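Local atomic coordinates of phosphoserine phosphatase (Thermococcus onnurineus, PDB entry 4AP9), a protein that probably hydrolyses L-phosphoserine to serine and phosphate in a magnesium-dependent reaction, the last step of serine biosynthesis, as a haloacid dehalogenase superfamily member. Residues Val50-Leu53 with Lys58-Gly61; Glu24-Met29 with Arg36-Leu41; Arg123-Asp128 with Gly133-Phe138; Glu118-Arg123 with Gly142-Arg147. One frame throughout, in Å; residues are numbered along the deposited sequence.

Contact 1: Val50-Leu53 with Lys58-Gly61; sequences VEWL and KRVG. With 1PS (3-pyridinium-1-ylpropane-1-sulfonate), chain F.
The terminal nitrogen NH2 of R59 leans over one face of the indole of W52, two helical turns earlier, and touches its outer rim at CZ2, 3.7 Å away. This is an off-centre cation-pi contact, with R59 CZ 4.9 Å from the centroid of the W52 six-membered ring. The guanidinium stands edge-on, its plane 69° from that of the indole, so a nitrogen rather than the flat of the group meets the pi cloud. With CG anti to the backbone N (chi1 -180°), W52, one of the residues lining the pocket in which 1PS is seen, turns its other face to the ligand: 1PS O2 is 3.6 Å from W52 CD1. The indole thus lies between arginine and ligand, each offset toward the rim, 1PS C6, beside the pyridinium nitrogen, lying over the second face. R59 has a second aromatic partner in W26. Within the helical cap, W52 rests on L46 and R59 on L42 of helix 36-47, while V60 meets I134 and F131 of strand 130-135.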
loop_
_atom_site.group_PDB
_atom_site.type_symbol
_atom_site.label_atom_id
_atom_site.label_comp_id
_atom_site.label_asym_id
_atom_site.label_seq_id
_atom_site.Cartn_x
_atom_site.Cartn_y
_atom_site.Cartn_z
ATOM N N VAL A 50 12.455 10.768 30.127
ATOM C CA VAL A 50 11.458 9.752 30.408
ATOM C C VAL A 50 10.498 9.719 29.227
ATOM O O VAL A 50 10.369 10.707 28.504
ATOM C CB VAL A 50 10.677 10.063 31.696
ATOM C CG1 VAL A 50 11.596 10.018 32.911
ATOM C CG2 VAL A 50 10.018 11.422 31.579
ATOM N N GLU A 51 9.837 8.586 29.016
ATOM C CA GLU A 51 8.883 8.483 27.909
ATOM C C GLU A 51 7.754 9.502 28.056
ATOM O O GLU A 51 7.309 9.797 29.162
ATOM C CB GLU A 51 8.317 7.071 27.809
ATOM C CG GLU A 51 9.354 6.060 27.369
ATOM C CD GLU A 51 10.049 6.494 26.089
ATOM O OE1 GLU A 51 9.345 6.799 25.099
ATOM O OE2 GLU A 51 11.295 6.559 26.077
ATOM N N TRP A 52 7.281 10.037 26.942
ATOM C CA TRP A 52 6.330 11.144 27.031
ATOM C C TRP A 52 5.031 10.764 27.737
ATOM O O TRP A 52 4.563 11.495 28.619
ATOM C CB TRP A 52 6.024 11.748 25.661
ATOM C CG TRP A 52 5.054 12.885 25.756
ATOM C CD1 TRP A 52 3.709 12.855 25.487
ATOM C CD2 TRP A 52 5.343 14.227 26.172
ATOM N NE1 TRP A 52 3.156 14.093 25.697
ATOM C CE2 TRP A 52 4.146 14.955 26.119
ATOM C CE3 TRP A 52 6.520 14.884 26.568
ATOM C CZ2 TRP A 52 4.067 16.308 26.449
ATOM C CZ3 TRP A 52 6.443 16.228 26.906
ATOM C CH2 TRP A 52 5.227 16.924 26.844
ATOM N N LEU A 53 4.441 9.634 27.350
ATOM C CA LEU A 53 3.178 9.234 27.951
ATOM C C LEU A 53 3.359 8.926 29.428
ATOM O O LEU A 53 2.501 9.251 30.243
ATOM C CB LEU A 53 2.577 8.027 27.227
ATOM C CG LEU A 53 1.264 7.536 27.832
ATOM C CD1 LEU A 53 0.158 8.591 27.665
ATOM C CD2 LEU A 53 0.849 6.240 27.178
ATOM N N LYS A 58 1.845 10.677 34.769
ATOM C CA LYS A 58 2.302 10.996 36.127
ATOM C C LYS A 58 1.886 12.413 36.544
ATOM O O LYS A 58 1.523 12.656 37.700
ATOM C CB LYS A 58 3.822 10.827 36.266
ATOM C CG LYS A 58 4.299 9.377 36.367
ATOM C CD LYS A 58 5.809 9.309 36.598
ATOM C CE LYS A 58 6.236 7.950 37.176
ATOM N NZ LYS A 58 5.716 6.774 36.417
ATOM N N ARG A 59 1.952 13.352 35.605
ATOM C CA ARG A 59 1.482 14.712 35.853
ATOM C C ARG A 59 -0.028 14.701 36.098
ATOM O O ARG A 59 -0.528 15.344 37.020
ATOM C CB ARG A 59 1.837 15.627 34.674
ATOM C CG ARG A 59 3.321 16.060 34.671
ATOM C CD ARG A 59 3.690 16.899 33.463
ATOM N NE ARG A 59 3.899 16.071 32.274
ATOM C CZ ARG A 59 3.623 16.440 31.034
ATOM N NH1 ARG A 59 3.107 17.630 30.779
ATOM N NH2 ARG A 59 3.847 15.608 30.039
ATOM N N VAL A 60 -0.750 13.948 35.278
ATOM C CA VAL A 60 -2.201 13.863 35.417
ATOM C C VAL A 60 -2.578 13.350 36.806
ATOM O O VAL A 60 -3.496 13.867 37.443
ATOM C CB VAL A 60 -2.797 12.962 34.347
ATOM C CG1 VAL A 60 -4.218 12.513 34.733
ATOM C CG2 VAL A 60 -2.787 13.695 33.030
ATOM N N GLY A 61 -1.836 12.346 37.264
ATOM C CA GLY A 61 -2.031 11.756 38.567
ATOM C C GLY A 61 -1.849 12.755 39.691
ATOM O O GLY A 61 -2.583 12.725 40.683
HETATM N N1 1PS F . 7.051 15.219 22.708
HETATM C C1 1PS F . 7.923 14.310 23.160
HETATM C C2 1PS F . 9.177 14.699 23.611
HETATM C C3 1PS F . 7.361 16.525 22.675
HETATM C C4 1PS F . 8.603 16.980 23.097
HETATM C C5 1PS F . 9.535 16.054 23.583
HETATM C C6 1PS F . 5.749 14.770 22.286
HETATM C C7 1PS F . 4.978 15.883 21.655
HETATM C C8 1PS F . 3.576 15.964 22.199
HETATM S S1 1PS F . 2.570 14.752 21.390
HETATM O O1 1PS F . 1.177 15.231 21.413
HETATM O O2 1PS F . 2.602 13.503 22.130
HETATM O O3 1PS F . 3.114 14.532 20.082
#

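Contact 2: Glu24-Met29 with Arg36-Leu41; sequences EFWREM and REIEEL
I38 faces the helix of W26 and M29 with both of its branches. Its CG2 sits 3.5 Å from the carbonyl O of W26 and also touches CE3 of that indole obliquely. The longer branch follows a different path: CG1 is anti to the carbonyl carbon (chi1 -66°), which carries CD1 toward the next turn, where it lies 4.4 Å from CB of M29, a selenomethionine. At E39 the chemistry turns polar. Here the backbones come close, R27 CA and E39 CA being 5.6 Å apart, and the carboxylate is shared between two tasks. OE2 offers its anti lone pair to NH1 of R27 in a salt bridge of 2.8 Å, nearly in the guanidinium plane and bent to 157°. OE1 takes a hydrogen from a water that also donates to R27 O, 2.7 Å away, so side chain and backbone of one residue are both tied to E39. The far edge of the same guanidinium is held by E24, the N-cap residue, whose OE1 receives NE at 2.8 Å from above the carboxylate plane. The network continues to E43 and Y160. The axes of segments 25-29 and 36-41 approach to 8.3 Å at 156°, as in an antiparallel helical hairpin, and helix 52-62 packs on its flank, where L41 meets R59.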
loop_
_atom_site.group_PDB
_atom_site.type_symbol
_atom_site.label_atom_id
_atom_site.label_comp_id
_atom_site.label_asym_id
_atom_site.label_seq_id
_atom_site.Cartn_x
_atom_site.Cartn_y
_atom_site.Cartn_z
ATOM N N GLU A 24 1.510 27.715 29.584
ATOM C CA GLU A 24 1.890 26.323 29.746
ATOM C C GLU A 24 1.149 25.714 30.928
ATOM O O GLU A 24 1.561 25.881 32.074
ATOM C CB GLU A 24 3.398 26.220 29.950
ATOM C CG GLU A 24 4.162 26.607 28.707
ATOM C CD GLU A 24 5.650 26.442 28.874
ATOM O OE1 GLU A 24 6.134 25.296 28.762
ATOM O OE2 GLU A 24 6.322 27.464 29.127
ATOM N N PHE A 25 0.057 25.013 30.635
ATOM C CA PHE A 25 -0.813 24.450 31.679
ATOM C C PHE A 25 -0.089 23.732 32.821
ATOM O O PHE A 25 -0.432 23.906 33.992
ATOM C CB PHE A 25 -1.838 23.496 31.053
ATOM C CG PHE A 25 -2.707 22.798 32.059
ATOM C CD1 PHE A 25 -3.831 23.424 32.569
ATOM C CD2 PHE A 25 -2.413 21.508 32.480
ATOM C CE1 PHE A 25 -4.641 22.791 33.501
ATOM C CE2 PHE A 25 -3.229 20.864 33.416
ATOM C CZ PHE A 25 -4.343 21.510 33.921
ATOM N N TRP A 26 0.881 22.879 32.502
ATOM C CA TRP A 26 1.541 22.129 33.566
ATOM C C TRP A 26 2.439 22.989 34.481
ATOM O O TRP A 26 2.533 22.729 35.694
ATOM C CB TRP A 26 2.264 20.876 33.025
ATOM C CG TRP A 26 1.289 19.828 32.510
ATOM C CD1 TRP A 26 1.121 19.426 31.209
ATOM C CD2 TRP A 26 0.319 19.094 33.281
ATOM N NE1 TRP A 26 0.136 18.463 31.131
ATOM C CE2 TRP A 26 -0.381 18.256 32.381
ATOM C CE3 TRP A 26 -0.012 19.058 34.637
ATOM C CZ2 TRP A 26 -1.392 17.386 32.802
ATOM C CZ3 TRP A 26 -1.023 18.192 35.055
ATOM C CH2 TRP A 26 -1.703 17.372 34.133
ATOM N N ARG A 27 3.080 24.006 33.909
ATOM C CA ARG A 27 3.863 24.950 34.705
ATOM C C ARG A 27 2.920 25.754 35.599
ATOM O O ARG A 27 3.240 26.048 36.747
ATOM C CB ARG A 27 4.679 25.885 33.814
ATOM C CG ARG A 27 5.682 25.122 32.954
ATOM C CD ARG A 27 6.642 26.033 32.213
ATOM N NE ARG A 27 7.448 25.265 31.261
ATOM C CZ ARG A 27 8.541 24.575 31.574
ATOM N NH1 ARG A 27 8.987 24.545 32.826
ATOM N NH2 ARG A 27 9.198 23.911 30.626
ATOM N N GLU A 28 1.746 26.089 35.079
ATOM C CA GLU A 28 0.737 26.758 35.900
ATOM C C GLU A 28 0.213 25.847 37.018
ATOM O O GLU A 28 0.015 26.289 38.159
ATOM C CB GLU A 28 -0.406 27.274 35.025
ATOM C CG GLU A 28 -1.512 28.001 35.781
ATOM C CD GLU A 28 -1.089 29.356 36.337
ATOM O OE1 GLU A 28 0.081 29.757 36.152
ATOM O OE2 GLU A 28 -1.944 30.020 36.958
HETATM N N MSE A 29 -0.017 24.573 36.707
HETATM C CA MSE A 29 -0.441 23.637 37.738
HETATM C C MSE A 29 0.618 23.493 38.826
HETATM O O MSE A 29 0.293 23.361 40.006
HETATM C CB MSE A 29 -0.788 22.270 37.148
HETATM C CG MSE A 29 -2.073 22.263 36.355
HETATM SE SE MSE A 29 -3.602 22.663 37.509
HETATM C CE MSE A 29 -3.885 24.433 36.934
ATOM N N ARG A 36 6.319 20.949 42.901
ATOM C CA ARG A 36 7.433 21.072 41.960
ATOM C C ARG A 36 7.600 19.848 41.056
ATOM O O ARG A 36 8.024 19.975 39.903
ATOM C CB ARG A 36 8.736 21.352 42.715
ATOM C CG ARG A 36 8.673 22.586 43.608
ATOM C CD ARG A 36 10.019 22.869 44.262
ATOM N NE ARG A 36 11.015 23.258 43.268
ATOM C CZ ARG A 36 11.381 24.513 43.018
ATOM N NH1 ARG A 36 10.848 25.514 43.705
ATOM N NH2 ARG A 36 12.289 24.766 42.082
ATOM N N GLU A 37 7.271 18.673 41.584
ATOM C CA GLU A 37 7.343 17.421 40.839
ATOM C C GLU A 37 6.620 17.515 39.486
ATOM O O GLU A 37 7.042 16.893 38.510
ATOM C CB GLU A 37 6.778 16.267 41.679
ATOM C CG GLU A 37 7.003 14.867 41.084
ATOM C CD GLU A 37 6.315 13.765 41.890
ATOM O OE1 GLU A 37 5.775 14.061 42.974
ATOM O OE2 GLU A 37 6.309 12.606 41.431
ATOM N N ILE A 38 5.547 18.301 39.422
ATOM C CA ILE A 38 4.800 18.420 38.165
ATOM C C ILE A 38 5.659 19.029 37.066
ATOM O O ILE A 38 5.679 18.539 35.938
ATOM C CB ILE A 38 3.514 19.250 38.328
ATOM C CG1 ILE A 38 2.535 18.513 39.251
ATOM C CG2 ILE A 38 2.864 19.503 36.953
ATOM C CD1 ILE A 38 1.324 19.355 39.671
ATOM N N GLU A 39 6.372 20.098 37.403
ATOM C CA GLU A 39 7.188 20.790 36.421
ATOM C C GLU A 39 8.438 19.970 36.096
ATOM O O GLU A 39 8.927 19.973 34.958
ATOM C CB GLU A 39 7.554 22.193 36.932
ATOM C CG GLU A 39 8.027 23.120 35.853
ATOM C CD GLU A 39 7.781 24.584 36.163
ATOM O OE1 GLU A 39 7.485 24.939 37.324
ATOM O OE2 GLU A 39 7.885 25.385 35.228
ATOM N N GLU A 40 8.950 19.262 37.093
ATOM C CA GLU A 40 10.103 18.405 36.882
ATOM C C GLU A 40 9.758 17.290 35.901
ATOM O O GLU A 40 10.528 16.985 35.001
ATOM C CB GLU A 40 10.577 17.806 38.198
ATOM C CG GLU A 40 11.805 16.938 38.048
ATOM C CD GLU A 40 12.358 16.485 39.385
ATOM O OE1 GLU A 40 11.809 15.525 39.967
ATOM O OE2 GLU A 40 13.333 17.101 39.857
ATOM N N LEU A 41 8.586 16.697 36.082
ATOM C CA LEU A 41 8.086 15.683 35.158
ATOM C C LEU A 41 7.933 16.239 33.748
ATOM O O LEU A 41 8.231 15.558 32.767
ATOM C CB LEU A 41 6.746 15.136 35.644
ATOM C CG LEU A 41 6.866 14.156 36.814
ATOM C CD1 LEU A 41 5.490 13.881 37.388
ATOM C CD2 LEU A 41 7.553 12.880 36.355
HETATM O O HOH W 1 5.634 26.906 37.656
#

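Contact 3: Arg123-Asp128 with Gly133-Phe138; sequences RAIFED and GIRLRF
The R123 side chain crosses R137 at a slant and ends stacked on its guanidinium. Its CB lies 4.1 Å from CB of R135, the partner in an antiparallel hydrogen-bonded pair whose shorter bond, R135 N to R123 O, is 2.8 Å. CG and CD then pass CD of R137, the former at 3.6 Å. Beyond them, R123 NE comes near R137 NH1, and the two guanidinium groups lie face to face, centres 3.5 Å apart and planes 10° off parallel. R137 gets there by a bend at chi3 (62°), whereas R123 is extended. The stacked cations share E106, salt-bridged to each, and R123 NH1 also bonds to D117 O of the third subunit. A leucine in place of R123 would probably leave R137 without its stacking partner and cost both E106 and that neighbouring carbonyl a donor. I125 CG1 lies over one face of the R135 guanidinium, toward its rim, while a water links R135 NE to A124 O. The hairpin borders the chain's sheet: I134 packs on L57 and V60 of helix 52-62, and strand 130-135 pairs in parallel with a strand of the third subunit, extending the sheet across the interface.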
loop_
_atom_site.group_PDB
_atom_site.type_symbol
_atom_site.label_atom_id
_atom_site.label_comp_id
_atom_site.label_asym_id
_atom_site.label_seq_id
_atom_site.Cartn_x
_atom_site.Cartn_y
_atom_site.Cartn_z
ATOM N N ARG A 123 -8.919 16.123 26.265
ATOM C CA ARG A 123 -10.012 16.639 27.091
ATOM C C ARG A 123 -9.845 16.162 28.516
ATOM O O ARG A 123 -9.061 15.245 28.785
ATOM C CB ARG A 123 -11.393 16.239 26.528
ATOM C CG ARG A 123 -11.803 17.068 25.298
ATOM C CD ARG A 123 -13.178 16.659 24.700
ATOM N NE ARG A 123 -13.466 17.498 23.538
ATOM C CZ ARG A 123 -14.244 17.166 22.508
ATOM N NH1 ARG A 123 -14.853 15.988 22.465
ATOM N NH2 ARG A 123 -14.410 18.025 21.509
ATOM N N ALA A 124 -10.575 16.794 29.436
ATOM C CA ALA A 124 -10.473 16.448 30.848
ATOM C C ALA A 124 -11.672 15.640 31.339
ATOM O O ALA A 124 -12.775 15.747 30.801
ATOM C CB ALA A 124 -10.327 17.718 31.668
ATOM N N ILE A 125 -11.443 14.830 32.365
ATOM C CA ILE A 125 -12.502 14.037 32.966
ATOM C C ILE A 125 -12.811 14.617 34.338
ATOM O O ILE A 125 -11.947 14.683 35.202
ATOM C CB ILE A 125 -12.082 12.565 33.093
ATOM C CG1 ILE A 125 -11.754 11.991 31.712
ATOM C CG2 ILE A 125 -13.187 11.727 33.766
ATOM C CD1 ILE A 125 -10.992 10.698 31.763
ATOM N N PHE A 126 -14.045 15.064 34.519
ATOM C CA PHE A 126 -14.478 15.575 35.813
ATOM C C PHE A 126 -15.581 14.699 36.373
ATOM O O PHE A 126 -16.487 14.293 35.652
ATOM C CB PHE A 126 -14.932 17.030 35.702
ATOM C CG PHE A 126 -13.797 17.996 35.501
ATOM C CD1 PHE A 126 -12.990 18.356 36.568
ATOM C CD2 PHE A 126 -13.520 18.515 34.252
ATOM C CE1 PHE A 126 -11.936 19.232 36.399
ATOM C CE2 PHE A 126 -12.461 19.393 34.072
ATOM C CZ PHE A 126 -11.670 19.750 35.153
ATOM N N GLU A 127 -15.476 14.382 37.656
ATOM C CA GLU A 127 -16.523 13.648 38.355
ATOM C C GLU A 127 -16.862 14.438 39.603
ATOM O O GLU A 127 -15.991 14.694 40.432
ATOM C CB GLU A 127 -16.042 12.242 38.719
ATOM C CG GLU A 127 -15.830 11.342 37.498
ATOM C CD GLU A 127 -15.109 10.035 37.821
ATOM O OE1 GLU A 127 -14.941 9.710 39.022
ATOM O OE2 GLU A 127 -14.707 9.334 36.858
ATOM N N ASP A 128 -18.120 14.851 39.715
ATOM C CA ASP A 128 -18.553 15.679 40.836
ATOM C C ASP A 128 -17.657 16.898 40.996
ATOM O O ASP A 128 -17.271 17.259 42.113
ATOM C CB ASP A 128 -18.571 14.866 42.124
ATOM C CG ASP A 128 -19.585 13.740 42.082
ATOM O OD1 ASP A 128 -20.621 13.901 41.390
ATOM O OD2 ASP A 128 -19.337 12.696 42.727
ATOM N N GLY A 133 -8.971 12.641 35.429
ATOM C CA GLY A 133 -7.984 12.153 34.479
ATOM C C GLY A 133 -8.095 12.794 33.111
ATOM O O GLY A 133 -8.804 13.795 32.936
ATOM N N ILE A 134 -7.373 12.229 32.147
ATOM C CA ILE A 134 -7.309 12.786 30.798
ATOM C C ILE A 134 -7.965 11.864 29.765
ATOM O O ILE A 134 -7.854 10.647 29.857
ATOM C CB ILE A 134 -5.845 13.056 30.391
ATOM C CG1 ILE A 134 -5.768 13.812 29.052
ATOM C CG2 ILE A 134 -5.051 11.761 30.357
ATOM C CD1 ILE A 134 -4.362 14.377 28.742
ATOM N N ARG A 135 -8.659 12.458 28.805
ATOM C CA ARG A 135 -9.125 11.729 27.636
ATOM C C ARG A 135 -8.095 11.973 26.553
ATOM O O ARG A 135 -7.973 13.101 26.072
ATOM C CB ARG A 135 -10.477 12.259 27.142
ATOM C CG ARG A 135 -11.622 12.213 28.145
ATOM C CD ARG A 135 -12.972 12.392 27.417
ATOM N NE ARG A 135 -13.980 13.011 28.277
ATOM C CZ ARG A 135 -14.709 12.340 29.173
ATOM N NH1 ARG A 135 -14.529 11.029 29.328
ATOM N NH2 ARG A 135 -15.608 12.976 29.926
ATOM N N LEU A 136 -7.354 10.931 26.176
ATOM C CA LEU A 136 -6.349 11.039 25.123
ATOM C C LEU A 136 -7.032 10.838 23.784
ATOM O O LEU A 136 -7.516 9.748 23.485
ATOM C CB LEU A 136 -5.247 9.981 25.295
ATOM C CG LEU A 136 -4.353 10.041 26.532
ATOM C CD1 LEU A 136 -3.323 8.916 26.486
ATOM C CD2 LEU A 136 -3.648 11.388 26.641
ATOM N N ARG A 137 -7.093 11.893 22.987
ATOM C CA ARG A 137 -7.963 11.875 21.814
ATOM C C ARG A 137 -7.203 11.622 20.518
ATOM O O ARG A 137 -7.801 11.474 19.445
ATOM C CB ARG A 137 -8.758 13.173 21.771
ATOM C CG ARG A 137 -9.550 13.374 23.065
ATOM C CD ARG A 137 -10.487 14.561 23.008
ATOM N NE ARG A 137 -11.496 14.396 21.967
ATOM C CZ ARG A 137 -11.734 15.297 21.020
ATOM N NH1 ARG A 137 -11.042 16.425 20.992
ATOM N NH2 ARG A 137 -12.668 15.076 20.108
ATOM N N PHE A 138 -5.881 11.563 20.637
ATOM C CA PHE A 138 -5.002 11.151 19.552
ATOM C C PHE A 138 -3.717 10.588 20.174
ATOM O O PHE A 138 -3.376 10.940 21.306
ATOM C CB PHE A 138 -4.715 12.313 18.589
ATOM C CG PHE A 138 -4.173 13.547 19.259
ATOM C CD1 PHE A 138 -5.026 14.486 19.801
ATOM C CD2 PHE A 138 -2.807 13.755 19.348
ATOM C CE1 PHE A 138 -4.528 15.616 20.419
ATOM C CE2 PHE A 138 -2.297 14.885 19.961
ATOM C CZ PHE A 138 -3.154 15.816 20.501
HETATM O O HOH W 2 -14.617 15.702 28.710
#

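Contact 4: Glu118-Arg123 with Gly142-Arg147; sequences EFMANR and GEFLKR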
loop_
_atom_site.group_PDB
_atom_site.type_symbol
_atom_site.label_atom_id
_atom_site.label_comp_id
_atom_site.label_asym_id
_atom_site.label_seq_id
_atom_site.Cartn_x
_atom_site.Cartn_y
_atom_site.Cartn_z
ATOM N N GLU A 118 -10.348 23.949 11.824
ATOM C CA GLU A 118 -10.540 22.790 12.687
ATOM C C GLU A 118 -9.721 22.953 13.971
ATOM O O GLU A 118 -8.691 23.633 13.994
ATOM C CB GLU A 118 -10.149 21.481 11.987
ATOM C CG GLU A 118 -10.986 21.155 10.758
ATOM C CD GLU A 118 -10.811 19.718 10.292
ATOM O OE1 GLU A 118 -10.857 18.802 11.131
ATOM O OE2 GLU A 118 -10.643 19.498 9.074
ATOM N N PHE A 119 -10.179 22.325 15.037
ATOM C CA PHE A 119 -9.515 22.436 16.333
ATOM C C PHE A 119 -9.477 21.056 16.969
ATOM O O PHE A 119 -10.483 20.349 16.976
ATOM C CB PHE A 119 -10.306 23.422 17.206
ATOM C CG PHE A 119 -9.814 23.545 18.635
ATOM C CD1 PHE A 119 -8.681 24.284 18.937
ATOM C CD2 PHE A 119 -10.517 22.959 19.678
ATOM C CE1 PHE A 119 -8.241 24.412 20.264
ATOM C CE2 PHE A 119 -10.085 23.083 21.000
ATOM C CZ PHE A 119 -8.941 23.809 21.288
HETATM N N MSE A 120 -8.325 20.661 17.507
HETATM C CA MSE A 120 -8.218 19.384 18.209
HETATM C C MSE A 120 -7.244 19.435 19.377
HETATM O O MSE A 120 -6.088 19.816 19.212
HETATM C CB MSE A 120 -7.744 18.273 17.272
HETATM C CG MSE A 120 -7.311 16.996 18.008
HETATM SE SE MSE A 120 -8.830 15.993 18.716
HETATM C CE MSE A 120 -9.944 16.263 17.181
ATOM N N ALA A 121 -7.712 19.012 20.546
ATOM C CA ALA A 121 -6.826 18.802 21.687
ATOM C C ALA A 121 -7.387 17.686 22.557
ATOM O O ALA A 121 -8.433 17.107 22.254
ATOM C CB ALA A 121 -6.672 20.088 22.509
ATOM N N ASN A 122 -6.692 17.383 23.643
ATOM C CA ASN A 122 -7.170 16.363 24.566
ATOM C C ASN A 122 -8.279 16.943 25.441
ATOM O O ASN A 122 -8.598 18.115 25.321
ATOM C CB ASN A 122 -5.996 15.801 25.361
ATOM C CG ASN A 122 -5.115 14.902 24.507
ATOM O OD1 ASN A 122 -5.623 14.163 23.664
ATOM N ND2 ASN A 122 -3.801 14.979 24.692
ATOM N N ARG A 123 -8.919 16.123 26.265
ATOM C CA ARG A 123 -10.012 16.639 27.091
ATOM C C ARG A 123 -9.845 16.162 28.516
ATOM O O ARG A 123 -9.061 15.245 28.785
ATOM C CB ARG A 123 -11.393 16.239 26.528
ATOM C CG ARG A 123 -11.803 17.068 25.298
ATOM C CD ARG A 123 -13.178 16.659 24.700
ATOM N NE ARG A 123 -13.466 17.498 23.538
ATOM C CZ ARG A 123 -14.244 17.166 22.508
ATOM N NH1 ARG A 123 -14.853 15.988 22.465
ATOM N NH2 ARG A 123 -14.410 18.025 21.509
ATOM N N GLY A 142 2.049 13.532 15.409
ATOM C CA GLY A 142 2.307 12.910 14.127
ATOM C C GLY A 142 1.163 12.007 13.702
ATOM O O GLY A 142 0.731 12.037 12.538
ATOM N N GLU A 143 0.662 11.196 14.637
ATOM C CA GLU A 143 -0.431 10.286 14.302
ATOM C C GLU A 143 -1.648 11.089 13.895
ATOM O O GLU A 143 -2.353 10.733 12.947
ATOM C CB GLU A 143 -0.795 9.379 15.484
ATOM C CG GLU A 143 0.138 8.216 15.685
ATOM C CD GLU A 143 0.314 7.391 14.425
ATOM O OE1 GLU A 143 -0.672 6.792 13.950
ATOM O OE2 GLU A 143 1.447 7.348 13.924
ATOM N N PHE A 144 -1.889 12.189 14.605
ATOM C CA PHE A 144 -3.038 13.027 14.290
ATOM C C PHE A 144 -2.979 13.560 12.856
ATOM O O PHE A 144 -3.999 13.636 12.175
ATOM C CB PHE A 144 -3.172 14.202 15.259
ATOM C CG PHE A 144 -4.311 15.111 14.924
ATOM C CD1 PHE A 144 -5.617 14.691 15.109
ATOM C CD2 PHE A 144 -4.081 16.370 14.405
ATOM C CE1 PHE A 144 -6.677 15.526 14.777
ATOM C CE2 PHE A 144 -5.144 17.209 14.081
ATOM C CZ PHE A 144 -6.434 16.776 14.274
ATOM N N LEU A 145 -1.789 13.940 12.410
ATOM C CA LEU A 145 -1.614 14.475 11.054
ATOM C C LEU A 145 -2.017 13.515 9.928
ATOM O O LEU A 145 -2.275 13.958 8.810
ATOM C CB LEU A 145 -0.183 14.971 10.833
ATOM C CG LEU A 145 0.057 16.484 10.919
ATOM C CD1 LEU A 145 -0.371 17.043 12.263
ATOM C CD2 LEU A 145 1.517 16.834 10.626
ATOM N N LYS A 146 -2.054 12.219 10.221
ATOM C CA LYS A 146 -2.521 11.223 9.251
ATOM C C LYS A 146 -3.936 11.529 8.765
ATOM O O LYS A 146 -4.360 11.051 7.717
ATOM C CB LYS A 146 -2.479 9.817 9.852
ATOM C CG LYS A 146 -1.089 9.259 10.085
ATOM C CD LYS A 146 -1.181 7.849 10.650
ATOM C CE LYS A 146 0.182 7.195 10.774
ATOM N NZ LYS A 146 0.103 5.835 11.402
ATOM N N ARG A 147 -4.664 12.320 9.549
ATOM C CA ARG A 147 -5.999 12.779 9.182
ATOM C C ARG A 147 -5.995 13.558 7.859
ATOM O O ARG A 147 -6.993 13.599 7.133
ATOM C CB ARG A 147 -6.482 13.680 10.316
ATOM C CG ARG A 147 -7.927 14.041 10.285
ATOM C CD ARG A 147 -8.330 14.563 11.658
ATOM N NE ARG A 147 -8.564 13.481 12.611
ATOM C CZ ARG A 147 -9.548 13.503 13.508
ATOM N NH1 ARG A 147 -10.355 14.554 13.562
ATOM N NH2 ARG A 147 -9.721 12.491 14.354
HETATM O O HOH W 3 -9.540 17.439 12.979
#
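Apolar contact dominates where M120, a selenomethionine on strand 118-127, meets F144 of helix 141-145. M120 CB touches the ring at CZ, 3.6 Å away, and CG stands over the face in a CH-pi contact, 4.1 Å from the F144 centroid. The selenium makes a looser Met-aromatic contact, 5.4 Å from that centroid and 45° off the ring normal. M120 leaves the strand with CG anti to the backbone N (chi1 167°) and then bends at chi2 and chi3, which curls the chain back so that its methyl CE arrives near NH1 of R147, 4.0 Å off. A second kind of packing sets one face of the R147 guanidinium over CE1 of the F144 ring. Replacing F144 with alanine would remove the ring, which is likely to open a gap beside M120 CG and take from the R147 guanidinium the carbon surface it rests on. The polar link across the contact is indirect: a water donates to E118 OE1 at 2.6 Å and accepts from R147 NH1 at 3.1 Å. R147 finds its direct carboxylate partner in E118 of the third subunit, and E118 pairs in turn with R147 of that subunit. The chemistry divides: within the chain, strand and helix meet through carbon, selenium and aromatic surface, whereas the charges at the margin also serve the subunit interface, E118 keeping K97 in its own chain.

How the contacts relate
Contacts 1 and 2 belong to the helical cap and meet at R59, which lies between W52 of one and W26 of the other. Contact 3 is pairing within the sheet, whereas contact 4 sets a helix against it; both use strand 118-127, share R123, and are joined where R137 bonds to N122 and A121. L53 on L136 and V60 on G133 connect cap to hairpin. Contacts 2, 3 and 4 are buried, contact 1 only partly. Chemistry follows place: cation-pi beside the ligand, a salt-bridge network between helices, backbone pairing in the hairpin, and aromatic packing in contact 4, closest to the chain's centre. Contacts 3 and 4 also send arginines to the third subunit.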